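Formiminoglutamase (Trypanosoma cruzi, PDB 4MYK) hydrolyses N-formimino-L-glutamate to L-glutamate and formamide, using a binuclear manganese centre of the arginase type. Local coordinates at residues T13-Q25 with R60-L72. The protein carries 1 engineered substitution. Numbering follows the deposited sequence.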
ATOM      1  N   THR A  13      16.302  21.070 -20.698  1.00 47.27           N
ATOM      2  CA  THR A  13      17.123  19.869 -20.603  1.00 45.94           C
ATOM      3  C   THR A  13      16.616  18.819 -21.574  1.00 46.80           C
ATOM      4  O   THR A  13      15.852  19.124 -22.491  1.00 45.77           O
ATOM      5  CB  THR A  13      17.103  19.277 -19.168  1.00 52.83           C
ATOM      6  OG1 THR A  13      15.822  19.511 -18.562  1.00 46.95           O
ATOM      7  CG2 THR A  13      18.200  19.900 -18.298  1.00 51.44           C
ATOM      8  N   ASP A  14      17.038  17.578 -21.371  1.00 38.77           N
ATOM      9  CA  ASP A  14      16.498  16.463 -22.132  1.00 40.86           C
ATOM     10  C   ASP A  14      15.075  16.106 -21.669  1.00 41.70           C
ATOM     11  O   ASP A  14      14.404  15.260 -22.268  1.00 37.39           O
ATOM     12  CB  ASP A  14      17.429  15.250 -22.013  1.00 45.73           C
ATOM     13  CG  ASP A  14      18.004  15.078 -20.602  1.00 48.85           C
ATOM     14  OD1 ASP A  14      17.507  15.732 -19.654  1.00 47.08           O
ATOM     15  OD2 ASP A  14      18.960  14.280 -20.443  1.00 48.68           O
ATOM     16  N   ASP A  15      14.608  16.774 -20.618  1.00 39.28           N
ATOM     17  CA  ASP A  15      13.400  16.345 -19.922  1.00 39.30           C
ATOM     18  C   ASP A  15      12.678  17.540 -19.301  1.00 35.84           C
ATOM     19  O   ASP A  15      12.743  17.745 -18.090  1.00 38.90           O
ATOM     20  CB  ASP A  15      13.780  15.306 -18.842  1.00 37.28           C
ATOM     21  CG  ASP A  15      12.573  14.742 -18.090  1.00 35.26           C
ATOM     22  OD1 ASP A  15      11.426  15.100 -18.423  1.00 37.91           O
ATOM     23  OD2 ASP A  15      12.775  13.931 -17.159  1.00 38.66           O
ATOM     24  N   PRO A  16      11.998  18.342 -20.134  1.00 33.73           N
ATOM     25  CA  PRO A  16      11.223  19.490 -19.649  1.00 26.79           C
ATOM     26  C   PRO A  16      10.072  19.031 -18.769  1.00 27.59           C
ATOM     27  O   PRO A  16       9.334  18.131 -19.178  1.00 24.63           O
ATOM     28  CB  PRO A  16      10.658  20.100 -20.931  1.00 26.45           C
ATOM     29  CG  PRO A  16      11.556  19.625 -22.001  1.00 32.07           C
ATOM     30  CD  PRO A  16      11.997  18.257 -21.600  1.00 32.71           C
ATOM     31  N   ARG A  17       9.918  19.643 -17.595  1.00 24.19           N
ATOM     32  CA  ARG A  17       8.835  19.276 -16.687  1.00 23.45           C
ATOM     33  C   ARG A  17       7.881  20.432 -16.379  1.00 18.46           C
ATOM     34  O   ARG A  17       7.905  21.446 -17.054  1.00 20.59           O
ATOM     35  CB  ARG A  17       9.387  18.640 -15.416  1.00 21.95           C
ATOM     36  CG  ARG A  17      10.036  17.290 -15.685  1.00 23.43           C
ATOM     37  CD  ARG A  17      10.627  16.681 -14.433  1.00 26.76           C
ATOM     38  NE  ARG A  17      11.106  15.324 -14.688  1.00 34.47           N
ATOM     39  CZ  ARG A  17      11.358  14.423 -13.740  1.00 39.40           C
ATOM     40  NH1 ARG A  17      11.177  14.730 -12.459  1.00 35.75           N
ATOM     41  NH2 ARG A  17      11.790  13.211 -14.074  1.00 36.91           N
ATOM     42  N   LEU A  18       7.025  20.263 -15.378  1.00 19.00           N
ATOM     43  CA  LEU A  18       5.980  21.247 -15.090  1.00 19.77           C
ATOM     44  C   LEU A  18       6.528  22.656 -14.971  1.00 18.41           C
ATOM     45  O   LEU A  18       5.902  23.609 -15.428  1.00 18.81           O
ATOM     46  CB  LEU A  18       5.196  20.875 -13.826  1.00 19.76           C
ATOM     47  CG  LEU A  18       4.126  19.786 -13.975  1.00 22.60           C
ATOM     48  CD1 LEU A  18       3.838  19.126 -12.642  1.00 18.91           C
ATOM     49  CD2 LEU A  18       2.858  20.361 -14.582  1.00 21.74           C
ATOM     50  N   LEU A  19       7.698  22.781 -14.355  1.00 18.98           N
ATOM     51  CA  LEU A  19       8.361  24.077 -14.210  1.00 18.26           C
ATOM     52  C   LEU A  19       8.457  24.872 -15.531  1.00 22.75           C
ATOM     53  O   LEU A  19       8.282  26.093 -15.545  1.00 23.54           O
ATOM     54  CB  LEU A  19       9.744  23.888 -13.592  1.00 20.71           C
ATOM     55  CG  LEU A  19      10.467  25.153 -13.151  1.00 20.87           C
ATOM     56  CD1 LEU A  19       9.526  26.009 -12.329  1.00 23.73           C
ATOM     57  CD2 LEU A  19      11.705  24.796 -12.365  1.00 18.82           C
ATOM     58  N   SER A  20       8.695  24.177 -16.641  1.00 22.58           N
ATOM     59  CA  SER A  20       8.848  24.824 -17.954  1.00 23.03           C
ATOM     60  C   SER A  20       7.572  25.461 -18.532  1.00 28.63           C
ATOM     61  O   SER A  20       7.641  26.251 -19.475  1.00 29.03           O
ATOM     62  CB  SER A  20       9.423  23.833 -18.962  1.00 21.17           C
ATOM     63  OG  SER A  20       8.531  22.752 -19.153  1.00 21.87           O
ATOM     64  N   LEU A  21       6.416  25.114 -17.971  1.00 24.79           N
ATOM     65  CA  LEU A  21       5.140  25.650 -18.443  1.00 25.00           C
ATOM     66  C   LEU A  21       4.833  26.999 -17.795  1.00 24.38           C
ATOM     67  O   LEU A  21       3.924  27.711 -18.226  1.00 25.58           O
ATOM     68  CB  LEU A  21       4.008  24.657 -18.162  1.00 25.58           C
ATOM     69  CG  LEU A  21       4.201  23.247 -18.725  1.00 23.38           C
ATOM     70  CD1 LEU A  21       3.151  22.300 -18.188  1.00 18.60           C
ATOM     71  CD2 LEU A  21       4.174  23.294 -20.236  1.00 24.75           C
ATOM     72  N   PHE A  22       5.601  27.334 -16.754  1.00 26.32           N
ATOM     73  CA  PHE A  22       5.505  28.629 -16.078  1.00 22.96           C
ATOM     74  C   PHE A  22       6.237  29.725 -16.864  1.00 24.48           C
ATOM     75  O   PHE A  22       7.158  30.367 -16.364  1.00 23.90           O
ATOM     76  CB  PHE A  22       6.066  28.522 -14.660  1.00 23.16           C
ATOM     77  CG  PHE A  22       5.171  27.773 -13.711  1.00 21.15           C
ATOM     78  CD1 PHE A  22       5.280  26.401 -13.576  1.00 21.14           C
ATOM     79  CD2 PHE A  22       4.216  28.445 -12.956  1.00 20.00           C
ATOM     80  CE1 PHE A  22       4.449  25.704 -12.699  1.00 22.59           C
ATOM     81  CE2 PHE A  22       3.387  27.764 -12.084  1.00 21.23           C
ATOM     82  CZ  PHE A  22       3.500  26.388 -11.957  1.00 21.89           C
ATOM     83  N   SER A  23       5.807  29.917 -18.104  1.00 28.47           N
ATOM     84  CA  SER A  23       6.415  30.867 -19.027  1.00 29.11           C
ATOM     85  C   SER A  23       5.525  32.105 -19.185  1.00 33.26           C
ATOM     86  O   SER A  23       5.908  33.085 -19.827  1.00 40.62           O
ATOM     87  CB  SER A  23       6.623  30.195 -20.382  1.00 26.77           C
ATOM     88  OG  SER A  23       5.399  29.670 -20.870  1.00 30.15           O
ATOM     89  N   ALA A  24       4.335  32.045 -18.597  1.00 32.76           N
ATOM     90  CA  ALA A  24       3.422  33.174 -18.570  1.00 36.78           C
ATOM     91  C   ALA A  24       4.007  34.276 -17.692  1.00 38.56           C
ATOM     92  O   ALA A  24       4.206  34.081 -16.497  1.00 41.38           O
ATOM     93  CB  ALA A  24       2.049  32.729 -18.042  1.00 31.57           C
ATOM     94  N   GLN A  25       4.299  35.430 -18.281  1.00 40.03           N
ATOM     95  CA  GLN A  25       4.856  36.536 -17.507  1.00 40.29           C
ATOM     96  C   GLN A  25       3.785  37.203 -16.654  1.00 37.22           C
ATOM     97  O   GLN A  25       4.031  37.540 -15.495  1.00 36.49           O
ATOM     98  CB  GLN A  25       5.520  37.569 -18.424  1.00 44.15           C
ATOM     99  CG  GLN A  25       6.791  37.077 -19.124  1.00 52.81           C
ATOM    100  CD  GLN A  25       8.067  37.325 -18.317  1.00 57.51           C
ATOM    101  OE1 GLN A  25       9.156  37.436 -18.886  1.00 59.64           O
ATOM    102  NE2 GLN A  25       7.937  37.420 -16.992  1.00 49.64           N
ATOM    103  N   ARG A  60       4.720  23.031  -3.562  1.00 18.99           N
ATOM    104  CA  ARG A  60       5.587  23.884  -4.393  1.00 17.81           C
ATOM    105  C   ARG A  60       6.978  23.310  -4.559  1.00 18.93           C
ATOM    106  O   ARG A  60       7.592  23.447  -5.619  1.00 18.49           O
ATOM    107  CB  ARG A  60       5.701  25.303  -3.830  1.00 19.72           C
ATOM    108  CG  ARG A  60       4.508  26.169  -4.158  1.00 16.94           C
ATOM    109  CD  ARG A  60       4.698  27.625  -3.794  1.00 17.76           C
ATOM    110  NE  ARG A  60       3.528  28.381  -4.216  1.00 18.30           N
ATOM    111  CZ  ARG A  60       2.525  28.711  -3.412  1.00 18.76           C
ATOM    112  NH1 ARG A  60       2.574  28.387  -2.131  1.00 18.25           N
ATOM    113  NH2 ARG A  60       1.485  29.381  -3.884  1.00 16.12           N
ATOM    114  N   PHE A  61       7.471  22.671  -3.505  1.00 16.91           N
ATOM    115  CA  PHE A  61       8.781  22.050  -3.559  1.00 17.09           C
ATOM    116  C   PHE A  61       8.849  21.060  -4.711  1.00 19.40           C
ATOM    117  O   PHE A  61       9.755  21.126  -5.545  1.00 20.57           O
ATOM    118  CB  PHE A  61       9.115  21.342  -2.248  1.00 17.43           C
ATOM    119  CG  PHE A  61      10.518  20.811  -2.199  1.00 20.36           C
ATOM    120  CD1 PHE A  61      10.804  19.524  -2.630  1.00 21.33           C
ATOM    121  CD2 PHE A  61      11.558  21.606  -1.739  1.00 20.89           C
ATOM    122  CE1 PHE A  61      12.096  19.042  -2.588  1.00 19.67           C
ATOM    123  CE2 PHE A  61      12.854  21.121  -1.702  1.00 22.52           C
ATOM    124  CZ  PHE A  61      13.119  19.845  -2.127  1.00 21.14           C
ATOM    125  N   PHE A  62       7.883  20.149  -4.761  1.00 19.25           N
ATOM    126  CA  PHE A  62       7.890  19.113  -5.785  1.00 18.38           C
ATOM    127  C   PHE A  62       7.392  19.639  -7.121  1.00 17.53           C
ATOM    128  O   PHE A  62       7.732  19.103  -8.172  1.00 17.64           O
ATOM    129  CB  PHE A  62       7.161  17.850  -5.295  1.00 14.44           C
ATOM    130  CG  PHE A  62       7.911  17.139  -4.199  1.00 18.41           C
ATOM    131  CD1 PHE A  62       8.924  16.238  -4.507  1.00 21.32           C
ATOM    132  CD2 PHE A  62       7.660  17.426  -2.859  1.00 19.86           C
ATOM    133  CE1 PHE A  62       9.653  15.608  -3.498  1.00 25.67           C
ATOM    134  CE2 PHE A  62       8.384  16.805  -1.849  1.00 19.68           C
ATOM    135  CZ  PHE A  62       9.381  15.896  -2.170  1.00 22.21           C
ATOM    136  N   LEU A  63       6.620  20.717  -7.074  1.00 15.91           N
ATOM    137  CA  LEU A  63       6.173  21.381  -8.290  1.00 19.21           C
ATOM    138  C   LEU A  63       7.361  21.770  -9.162  1.00 19.14           C
ATOM    139  O   LEU A  63       7.293  21.695 -10.400  1.00 17.75           O
ATOM    140  CB  LEU A  63       5.359  22.635  -7.961  1.00 16.81           C
ATOM    141  CG  LEU A  63       4.870  23.418  -9.186  1.00 18.67           C
ATOM    142  CD1 LEU A  63       3.805  22.648  -9.979  1.00 16.61           C
ATOM    143  CD2 LEU A  63       4.347  24.779  -8.768  1.00 20.96           C
ATOM    144  N   GLN A  64       8.447  22.190  -8.515  1.00 18.73           N
ATOM    145  CA  GLN A  64       9.634  22.642  -9.243  1.00 22.09           C
ATOM    146  C   GLN A  64      10.378  21.472  -9.873  1.00 19.49           C
ATOM    147  O   GLN A  64      11.310  21.683 -10.631  1.00 19.92           O
ATOM    148  CB  GLN A  64      10.613  23.402  -8.334  1.00 22.66           C
ATOM    149  CG  GLN A  64       9.995  24.256  -7.261  1.00 20.47           C
ATOM    150  CD  GLN A  64       9.185  25.404  -7.813  1.00 28.61           C
ATOM    151  OE1 GLN A  64       9.601  26.079  -8.754  1.00 28.16           O
ATOM    152  NE2 GLN A  64       8.015  25.640  -7.219  1.00 30.89           N
ATOM    153  N   ARG A  65       9.955  20.246  -9.571  1.00 19.51           N
ATOM    154  CA  ARG A  65      10.757  19.065  -9.873  1.00 18.69           C
ATOM    155  C   ARG A  65      10.092  17.954 -10.687  1.00 21.98           C
ATOM    156  O   ARG A  65      10.784  17.119 -11.256  1.00 22.40           O
ATOM    157  CB  ARG A  65      11.261  18.458  -8.570  1.00 16.92           C
ATOM    158  CG  ARG A  65      12.139  19.379  -7.778  1.00 20.20           C
ATOM    159  CD  ARG A  65      12.396  18.851  -6.380  1.00 24.89           C
ATOM    160  NE  ARG A  65      13.502  19.573  -5.763  1.00 26.42           N
ATOM    161  CZ  ARG A  65      13.403  20.805  -5.270  1.00 27.17           C
ATOM    162  NH1 ARG A  65      12.244  21.447  -5.321  1.00 22.31           N
ATOM    163  NH2 ARG A  65      14.464  21.396  -4.727  1.00 27.27           N
ATOM    164  N   LEU A  66       8.768  17.913 -10.734  1.00 18.84           N
ATOM    165  CA  LEU A  66       8.110  16.724 -11.261  1.00 20.08           C
ATOM    166  C   LEU A  66       7.313  16.977 -12.535  1.00 20.22           C
ATOM    167  O   LEU A  66       6.973  18.114 -12.856  1.00 19.52           O
ATOM    168  CB  LEU A  66       7.185  16.112 -10.201  1.00 20.02           C
ATOM    169  CG  LEU A  66       7.788  15.819  -8.826  1.00 19.25           C
ATOM    170  CD1 LEU A  66       6.782  15.124  -7.952  1.00 16.34           C
ATOM    171  CD2 LEU A  66       9.033  14.966  -8.990  1.00 21.43           C
ATOM    172  N   GLY A  67       7.039  15.893 -13.259  1.00 23.25           N
ATOM    173  CA  GLY A  67       6.034  15.866 -14.313  1.00 23.61           C
ATOM    174  C   GLY A  67       6.467  16.200 -15.729  1.00 19.57           C
ATOM    175  O   GLY A  67       6.378  17.348 -16.142  1.00 20.56           O
ATOM    176  N   SER A  68       6.899  15.203 -16.490  1.00 19.11           N
ATOM    177  CA  SER A  68       7.273  15.443 -17.876  1.00 21.71           C
ATOM    178  C   SER A  68       6.115  16.050 -18.671  1.00 21.11           C
ATOM    179  O   SER A  68       5.042  15.455 -18.758  1.00 20.73           O
ATOM    180  CB  SER A  68       7.750  14.145 -18.534  1.00 27.47           C
ATOM    181  OG  SER A  68       8.860  13.602 -17.840  1.00 27.83           O
ATOM    182  N   VAL A  69       6.335  17.236 -19.248  1.00 22.43           N
ATOM    183  CA  VAL A  69       5.295  17.921 -20.031  1.00 21.51           C
ATOM    184  C   VAL A  69       4.801  17.095 -21.223  1.00 20.60           C
ATOM    185  O   VAL A  69       3.619  17.131 -21.566  1.00 19.92           O
ATOM    186  CB  VAL A  69       5.747  19.315 -20.511  1.00 23.28           C
ATOM    187  CG1 VAL A  69       6.175  20.154 -19.323  1.00 25.56           C
ATOM    188  CG2 VAL A  69       6.880  19.200 -21.508  1.00 30.06           C
ATOM    189  N   ASN A  70       5.699  16.342 -21.853  1.00 22.09           N
ATOM    190  CA  ASN A  70       5.251  15.375 -22.842  1.00 21.05           C
ATOM    191  C   ASN A  70       5.301  13.974 -22.279  1.00 20.37           C
ATOM    192  O   ASN A  70       6.376  13.447 -21.992  1.00 21.47           O
ATOM    193  CB  ASN A  70       6.069  15.454 -24.120  1.00 27.58           C
ATOM    194  CG  ASN A  70       5.416  14.713 -25.275  1.00 23.77           C
ATOM    195  OD1 ASN A  70       4.301  14.197 -25.158  1.00 20.56           O
ATOM    196  ND2 ASN A  70       6.112  14.667 -26.402  1.00 24.06           N
ATOM    197  N   ASN A  71       4.119  13.391 -22.107  1.00 20.02           N
ATOM    198  CA  ASN A  71       3.973  12.075 -21.522  1.00 17.85           C
ATOM    199  C   ASN A  71       3.656  11.084 -22.627  1.00 20.91           C
ATOM    200  O   ASN A  71       2.580  11.125 -23.224  1.00 21.04           O
ATOM    201  CB  ASN A  71       2.853  12.089 -20.483  1.00 16.85           C
ATOM    202  CG  ASN A  71       2.688  10.751 -19.778  1.00 18.69           C
ATOM    203  OD1 ASN A  71       2.668   9.699 -20.410  1.00 17.13           O
ATOM    204  ND2 ASN A  71       2.559  10.792 -18.458  1.00 20.13           N
ATOM    205  N   LEU A  72       4.592  10.189 -22.899  1.00 17.70           N
ATOM    206  CA  LEU A  72       4.439   9.289 -24.029  1.00 19.51           C
ATOM    207  C   LEU A  72       3.747   8.004 -23.661  1.00 19.17           C
ATOM    208  O   LEU A  72       3.479   7.168 -24.518  1.00 23.12           O
ATOM    209  CB  LEU A  72       5.784   9.005 -24.669  1.00 22.23           C
ATOM    210  CG  LEU A  72       6.125  10.119 -25.655  1.00 28.76           C
ATOM    211  CD1 LEU A  72       7.596  10.461 -25.577  1.00 27.54           C
ATOM    212  CD2 LEU A  72       5.684   9.744 -27.073  1.00 27.74           C
TER
HETATM  213  O   HOH W   1       8.571  20.594 -12.595  1.00 17.38           O
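The CA atoms come nearest at Arg-17 and Ser-68, 4.3 Å apart, and Val-69 N donates a nearly straight hydrogen bond of 3.1 Å to Pro-16 O. Two residues on, Leu-18 N gives a weak bond to Leu-66 O, while a water accepts from Leu-19 N and donates to Leu-63 O and Leu-66 O. Gly-67 takes this turn with positive phi (91°), which suits glycine, and Leu-18 CD1 would leave little room for a side chain. Arg-17, extended from CG to NE, lays its aliphatic part along the backbone of Leu-66 and Gly-67 until NH1 meets Arg-65 O at 2.7 Å, in both the carbonyl and guanidinium planes. Asp-15 shares its carboxylate: Arg-17 NE, lying above the carboxylate plane, forms a salt bridge with OD2, and OD1 accepts from Ser-68 OG at 3.0 Å on the syn side. In this arginase-like alpha/beta fold, the contact ties the N-terminal loop to the link after helix 55-63, beside edge strand 83-88 and far from the manganese ions. Val-69 CG1, placed beside its own backbone N (chi1 -56°), packs 3.7 Å from Leu-21 CG; the branched valine also sets CG2 against Pro-16 CB. Phe-22 CZ approaches Leu-63 CD2 obliquely at 3.7 Å, and both side chains also rest on Ile-34 of strand 32-37.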